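PDB 4YME: sensory box/GGDEF family protein from Caulobacter crescentus, which probably takes part in cyclic di-GMP signalling as a membrane protein with GGDEF and EAL domains, of which this chain is the GGDEF domain. Local coordinates for residues 5-10 with 77-82; 39-44 with 83-88. One frame throughout, in Å; residues are numbered along the deposited sequence.

Contact 1: residues 5-10 with 77-82; sequences DGLTGL and AARLGG
Leu10 and Ala78 bring the two backbones closest, CA to CA 4.9 Å apart, where the end of loop 5-10 runs up beside strand 76-81, an outermost strand of the sheet. The loop closes on itself: Asp5 N donates to Leu10 O at 2.8 Å, and Gly9 N donates to Asp5 O. No backbone hydrogen bond joins the two segments; the next residue, Leu11, makes those to Ala77 and Arg79. Side chains hold the rest. Arg79 grips Asp5 side-on. Its NE donates to OD2 of Asp5 at 2.9 Å, nearly straight (175°) and in the guanidinium plane, while its NH2 reaches OD1 of Asp5, also at 2.9 Å, on the syn lone pair but more bent. The two flat groups are turned 57° apart, and NE meets OD2 from above the carboxylate plane. A bend at chi3 (74°) in an otherwise extended Arg79 swings the guanidinium round to the acid. OD2 of Asp5 is held a second time, on its anti lone pair, by Thr8 OG1 at 2.6 Å; that hydroxyl in turn accepts from Leu10 N at 3.2 Å, an ST turn. On the far end of the guanidinium, NH1 of Arg79 donates to Gly82 O at 2.8 Å, tying it to the hairpin turn. Leu7 CD2 covers one guanidinium face, offset toward the rim, and Leu10 CD2 rests 4.2 Å from Ala77 CB. Leu60 and Ala64 of helix 53-70 pack against this cluster. An Asp-x-Leu-Thr turn salt-bridged to the arginine two residues before Gly-Gly-Asp-Glu-Phe is characteristic of GGDEF domains.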
loop_
_atom_site.group_PDB
_atom_site.type_symbol
_atom_site.label_atom_id
_atom_site.label_comp_id
_atom_site.label_asym_id
_atom_site.label_seq_id
_atom_site.Cartn_x
_atom_site.Cartn_y
_atom_site.Cartn_z
ATOM N N ASP A 5 -9.152 5.452 8.097
ATOM C CA ASP A 5 -8.497 6.704 7.793
ATOM C C ASP A 5 -9.588 7.650 7.342
ATOM O O ASP A 5 -10.273 7.407 6.336
ATOM C CB ASP A 5 -7.486 6.518 6.663
ATOM C CG ASP A 5 -6.823 7.813 6.247
ATOM O OD1 ASP A 5 -6.273 8.515 7.125
ATOM O OD2 ASP A 5 -6.853 8.117 5.034
ATOM N N GLY A 6 -9.724 8.760 8.049
ATOM C CA GLY A 6 -10.801 9.722 7.697
ATOM C C GLY A 6 -10.680 10.267 6.291
ATOM O O GLY A 6 -11.675 10.401 5.552
ATOM N N LEU A 7 -9.459 10.660 5.889
ATOM C CA LEU A 7 -9.305 11.294 4.619
ATOM C C LEU A 7 -9.742 10.387 3.486
ATOM O O LEU A 7 -10.409 10.851 2.610
ATOM C CB LEU A 7 -7.853 11.738 4.382
ATOM C CG LEU A 7 -7.628 12.569 3.155
ATOM C CD1 LEU A 7 -8.260 13.972 3.188
ATOM C CD2 LEU A 7 -6.116 12.596 2.853
ATOM N N THR A 8 -9.402 9.105 3.530
ATOM C CA THR A 8 -9.547 8.202 2.381
ATOM C C THR A 8 -10.543 7.038 2.561
ATOM O O THR A 8 -11.040 6.514 1.580
ATOM C CB THR A 8 -8.183 7.490 2.049
ATOM O OG1 THR A 8 -7.797 6.640 3.119
ATOM C CG2 THR A 8 -7.090 8.490 1.703
ATOM N N GLY A 9 -10.915 6.716 3.791
ATOM C CA GLY A 9 -11.758 5.563 4.018
ATOM C C GLY A 9 -11.091 4.200 3.991
ATOM O O GLY A 9 -11.762 3.163 4.195
ATOM N N LEU A 10 -9.795 4.177 3.743
ATOM C CA LEU A 10 -9.024 2.937 3.906
ATOM C C LEU A 10 -8.857 2.674 5.394
ATOM O O LEU A 10 -9.295 3.426 6.242
ATOM C CB LEU A 10 -7.614 3.103 3.298
ATOM C CG LEU A 10 -7.612 3.380 1.804
ATOM C CD1 LEU A 10 -6.198 3.544 1.272
ATOM C CD2 LEU A 10 -8.344 2.352 1.031
ATOM N N ALA A 77 -6.336 -2.762 2.457
ATOM C CA ALA A 77 -5.489 -1.582 2.235
ATOM C C ALA A 77 -5.684 -0.576 3.330
ATOM O O ALA A 77 -6.785 -0.412 3.868
ATOM C CB ALA A 77 -5.750 -0.987 0.923
ATOM N N ALA A 78 -4.616 0.147 3.621
ATOM C CA ALA A 78 -4.528 1.151 4.675
ATOM C C ALA A 78 -3.742 2.370 4.209
ATOM O O ALA A 78 -2.908 2.221 3.304
ATOM C CB ALA A 78 -3.842 0.617 5.891
ATOM N N ARG A 79 -4.002 3.532 4.782
ATOM C CA ARG A 79 -3.095 4.671 4.631
ATOM C C ARG A 79 -2.511 4.917 6.019
ATOM O O ARG A 79 -3.248 5.004 7.001
ATOM C CB ARG A 79 -3.824 5.921 4.140
ATOM C CG ARG A 79 -2.850 7.089 3.884
ATOM C CD ARG A 79 -3.500 8.340 3.316
ATOM N NE ARG A 79 -4.233 9.010 4.334
ATOM C CZ ARG A 79 -3.800 10.055 5.054
ATOM N NH1 ARG A 79 -2.592 10.623 4.897
ATOM N NH2 ARG A 79 -4.588 10.554 5.964
ATOM N N LEU A 80 -1.186 4.974 6.122
ATOM C CA LEU A 80 -0.595 5.199 7.472
ATOM C C LEU A 80 -0.672 6.644 7.920
ATOM O O LEU A 80 -0.939 6.926 9.109
ATOM C CB LEU A 80 0.823 4.645 7.537
ATOM C CG LEU A 80 0.896 3.149 7.188
ATOM C CD1 LEU A 80 2.346 2.593 7.145
ATOM C CD2 LEU A 80 0.054 2.403 8.223
ATOM N N GLY A 81 -0.588 7.546 6.954
ATOM C CA GLY A 81 -0.109 8.910 7.147
ATOM C C GLY A 81 0.709 9.379 5.946
ATOM O O GLY A 81 1.407 8.622 5.247
ATOM N N GLY A 82 0.632 10.659 5.670
ATOM C CA GLY A 82 1.224 11.176 4.470
ATOM C C GLY A 82 0.745 10.399 3.281
ATOM O O GLY A 82 -0.432 10.041 3.204
#

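Contact 2: residues 39-44 with 83-88; sequences IDLDHF and DEFIVV
Asp83 does with its side chain what a backbone carbonyl would do further along the sheet: OD2 accepts the amide of Leu41, N to OD2 3.0 Å, from above the carboxylate plane. Residues 81-85 are the Gly-Gly-Asp-Glu-Phe signature of the family, and strand 84-88 leads out of its turn to lie antiparallel (148°) against strand 39-41, in the central pair of a ferredoxin-like sheet. In active diguanylate cyclases this hairpin belongs to the GTP site. The CG of Asp83 sits between its backbone N and carbonyl carbon (chi1 67°), which turns the carboxylate toward Leu41 and sets it almost parallel to the Phe44 ring (planes 11° apart), displaced past the rim at CD2. Asp83 CB sits over the ring face in a CH-pi contact, 3.9 Å from the Phe44 centroid. OD2 of Asp83 also lies 3.0 Å from Leu41 O, an approach of two acceptors and not a hydrogen bond. Regular pairing begins with Ile39 and Phe85, a hydrogen-bonded pair: Ile39 N donates to Phe85 O at 2.8 Å and Phe85 N to Ile39 O at 2.9 Å. Between these bonds and the Asp83 carboxylate, Asp40 CA points its hydrogen at Asp83 O, 3.3 Å away. The Asp40 carboxylate finds its partner in Lys154. Phe85 drops to the side of the sheet where Thr63 and Leu67 of helix 53-70 lie, with Leu41 CD1 coming at its ring obliquely. Further along, Ile39 and Val87 cross at an angle, and Ile39 CD1 meets Val87 CG2 at 3.9 Å.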
loop_
_atom_site.group_PDB
_atom_site.type_symbol
_atom_site.label_atom_id
_atom_site.label_comp_id
_atom_site.label_asym_id
_atom_site.label_seq_id
_atom_site.Cartn_x
_atom_site.Cartn_y
_atom_site.Cartn_z
ATOM N N ILE A 39 3.752 1.261 -0.049
ATOM C CA ILE A 39 3.662 2.050 -1.268
ATOM C C ILE A 39 3.789 3.509 -0.941
ATOM O O ILE A 39 3.241 3.960 0.067
ATOM C CB ILE A 39 2.267 1.895 -1.899
ATOM C CG1 ILE A 39 1.973 0.439 -2.235
ATOM C CG2 ILE A 39 2.069 2.831 -3.102
ATOM C CD1 ILE A 39 0.503 0.109 -2.473
ATOM N N ASP A 40 4.523 4.261 -1.755
ATOM C CA ASP A 40 4.466 5.701 -1.582
ATOM C C ASP A 40 4.423 6.382 -2.915
ATOM O O ASP A 40 4.587 5.729 -3.922
ATOM C CB ASP A 40 5.465 6.238 -0.613
ATOM C CG ASP A 40 6.824 6.374 -1.139
ATOM O OD1 ASP A 40 7.094 5.985 -2.282
ATOM O OD2 ASP A 40 7.571 7.056 -0.395
ATOM N N LEU A 41 4.065 7.651 -2.922
ATOM C CA LEU A 41 3.834 8.375 -4.163
ATOM C C LEU A 41 5.077 9.194 -4.532
ATOM O O LEU A 41 5.645 9.908 -3.710
ATOM C CB LEU A 41 2.589 9.284 -4.046
ATOM C CG LEU A 41 1.294 8.518 -3.771
ATOM C CD1 LEU A 41 0.140 9.512 -3.697
ATOM C CD2 LEU A 41 1.008 7.407 -4.854
ATOM N N ASP A 42 5.417 9.148 -5.809
ATOM C CA ASP A 42 6.668 9.771 -6.292
ATOM C C ASP A 42 6.618 11.282 -6.249
ATOM O O ASP A 42 7.669 11.938 -6.061
ATOM C CB ASP A 42 6.978 9.279 -7.693
ATOM C CG ASP A 42 7.460 7.816 -7.722
ATOM O OD1 ASP A 42 7.640 7.167 -6.682
ATOM O OD2 ASP A 42 7.598 7.344 -8.843
ATOM N N HIS A 43 5.439 11.870 -6.420
ATOM C CA HIS A 43 5.344 13.337 -6.606
ATOM C C HIS A 43 4.321 14.012 -5.711
ATOM O O HIS A 43 3.767 15.071 -6.028
ATOM C CB HIS A 43 5.097 13.683 -8.061
ATOM C CG HIS A 43 6.017 12.994 -9.009
ATOM N ND1 HIS A 43 7.337 13.349 -9.159
ATOM C CD2 HIS A 43 5.787 11.992 -9.876
ATOM C CE1 HIS A 43 7.887 12.562 -10.064
ATOM N NE2 HIS A 43 6.969 11.736 -10.526
ATOM N N PHE A 44 4.126 13.462 -4.533
ATOM C CA PHE A 44 3.270 14.056 -3.515
ATOM C C PHE A 44 3.783 15.385 -2.990
ATOM O O PHE A 44 3.052 16.356 -2.961
ATOM C CB PHE A 44 3.134 13.034 -2.372
ATOM C CG PHE A 44 2.334 13.482 -1.233
ATOM C CD1 PHE A 44 0.943 13.603 -1.309
ATOM C CD2 PHE A 44 2.938 13.733 -0.037
ATOM C CE1 PHE A 44 0.184 13.972 -0.212
ATOM C CE2 PHE A 44 2.202 14.105 1.054
ATOM C CZ PHE A 44 0.805 14.241 0.962
ATOM N N ASP A 83 1.677 10.112 2.390
ATOM C CA ASP A 83 1.465 9.342 1.182
ATOM C C ASP A 83 1.967 7.908 1.281
ATOM O O ASP A 83 2.249 7.297 0.249
ATOM C CB ASP A 83 2.111 10.014 -0.007
ATOM C CG ASP A 83 3.651 10.042 0.077
ATOM O OD1 ASP A 83 4.200 10.159 1.194
ATOM O OD2 ASP A 83 4.257 9.927 -0.996
ATOM N N GLU A 84 1.983 7.366 2.475
ATOM C CA GLU A 84 2.406 5.997 2.731
ATOM C C GLU A 84 1.190 5.084 2.866
ATOM O O GLU A 84 0.368 5.270 3.773
ATOM C CB GLU A 84 3.160 5.975 4.022
ATOM C CG GLU A 84 4.546 6.578 3.942
ATOM C CD GLU A 84 5.299 6.039 5.112
ATOM O OE1 GLU A 84 5.694 4.849 5.059
ATOM O OE2 GLU A 84 5.341 6.771 6.112
ATOM N N PHE A 85 1.077 4.145 1.961
ATOM C CA PHE A 85 -0.031 3.193 1.936
ATOM C C PHE A 85 0.506 1.794 2.136
ATOM O O PHE A 85 1.706 1.514 1.894
ATOM C CB PHE A 85 -0.744 3.275 0.627
ATOM C CG PHE A 85 -1.427 4.612 0.374
ATOM C CD1 PHE A 85 -0.756 5.685 -0.140
ATOM C CD2 PHE A 85 -2.796 4.738 0.610
ATOM C CE1 PHE A 85 -1.415 6.884 -0.400
ATOM C CE2 PHE A 85 -3.455 5.927 0.360
ATOM C CZ PHE A 85 -2.754 7.032 -0.145
ATOM N N ILE A 86 -0.356 0.886 2.609
ATOM C CA ILE A 86 -0.000 -0.504 2.771
ATOM C C ILE A 86 -1.102 -1.347 2.181
ATOM O O ILE A 86 -2.308 -1.090 2.416
ATOM C CB ILE A 86 0.157 -0.889 4.245
ATOM C CG1 ILE A 86 1.249 -0.104 4.909
ATOM C CG2 ILE A 86 0.312 -2.410 4.418
ATOM C CD1 ILE A 86 2.540 -0.638 4.709
ATOM N N VAL A 87 -0.720 -2.382 1.443
ATOM C CA VAL A 87 -1.658 -3.405 1.001
ATOM C C VAL A 87 -1.213 -4.719 1.569
ATOM O O VAL A 87 -0.030 -5.086 1.509
ATOM C CB VAL A 87 -1.730 -3.497 -0.540
ATOM C CG1 VAL A 87 -2.500 -4.715 -0.953
ATOM C CG2 VAL A 87 -2.299 -2.201 -1.128
ATOM N N VAL A 88 -2.147 -5.430 2.188
ATOM C CA VAL A 88 -1.921 -6.785 2.653
ATOM C C VAL A 88 -2.637 -7.749 1.749
ATOM O O VAL A 88 -3.849 -7.673 1.587
ATOM C CB VAL A 88 -2.346 -6.959 4.132
ATOM C CG1 VAL A 88 -2.172 -8.412 4.557
ATOM C CG2 VAL A 88 -1.630 -5.999 5.049
#

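Contact 1 sits at an outer edge of the four-stranded sheet and is partly buried, whereas contact 2 joins its two central strands and is buried. Their chemistry follows: a charged pair held by a polar network at the edge, against backbone pairing and apolar packing inside, with the side-chain hydrogen bond of Asp83 confined to the turn end. Strands 76-81 and 84-91 are consecutive and adjacent, so the contacts meet directly, through Ala78 N to Ile86 O at 2.9 Å, a probable hydrogen bond, and Leu10 CD1 to Phe85 CD2 at 3.7 Å. The signature turn is divided between them: Gly82 carries the arginine side and Asp83 the Leu41 side.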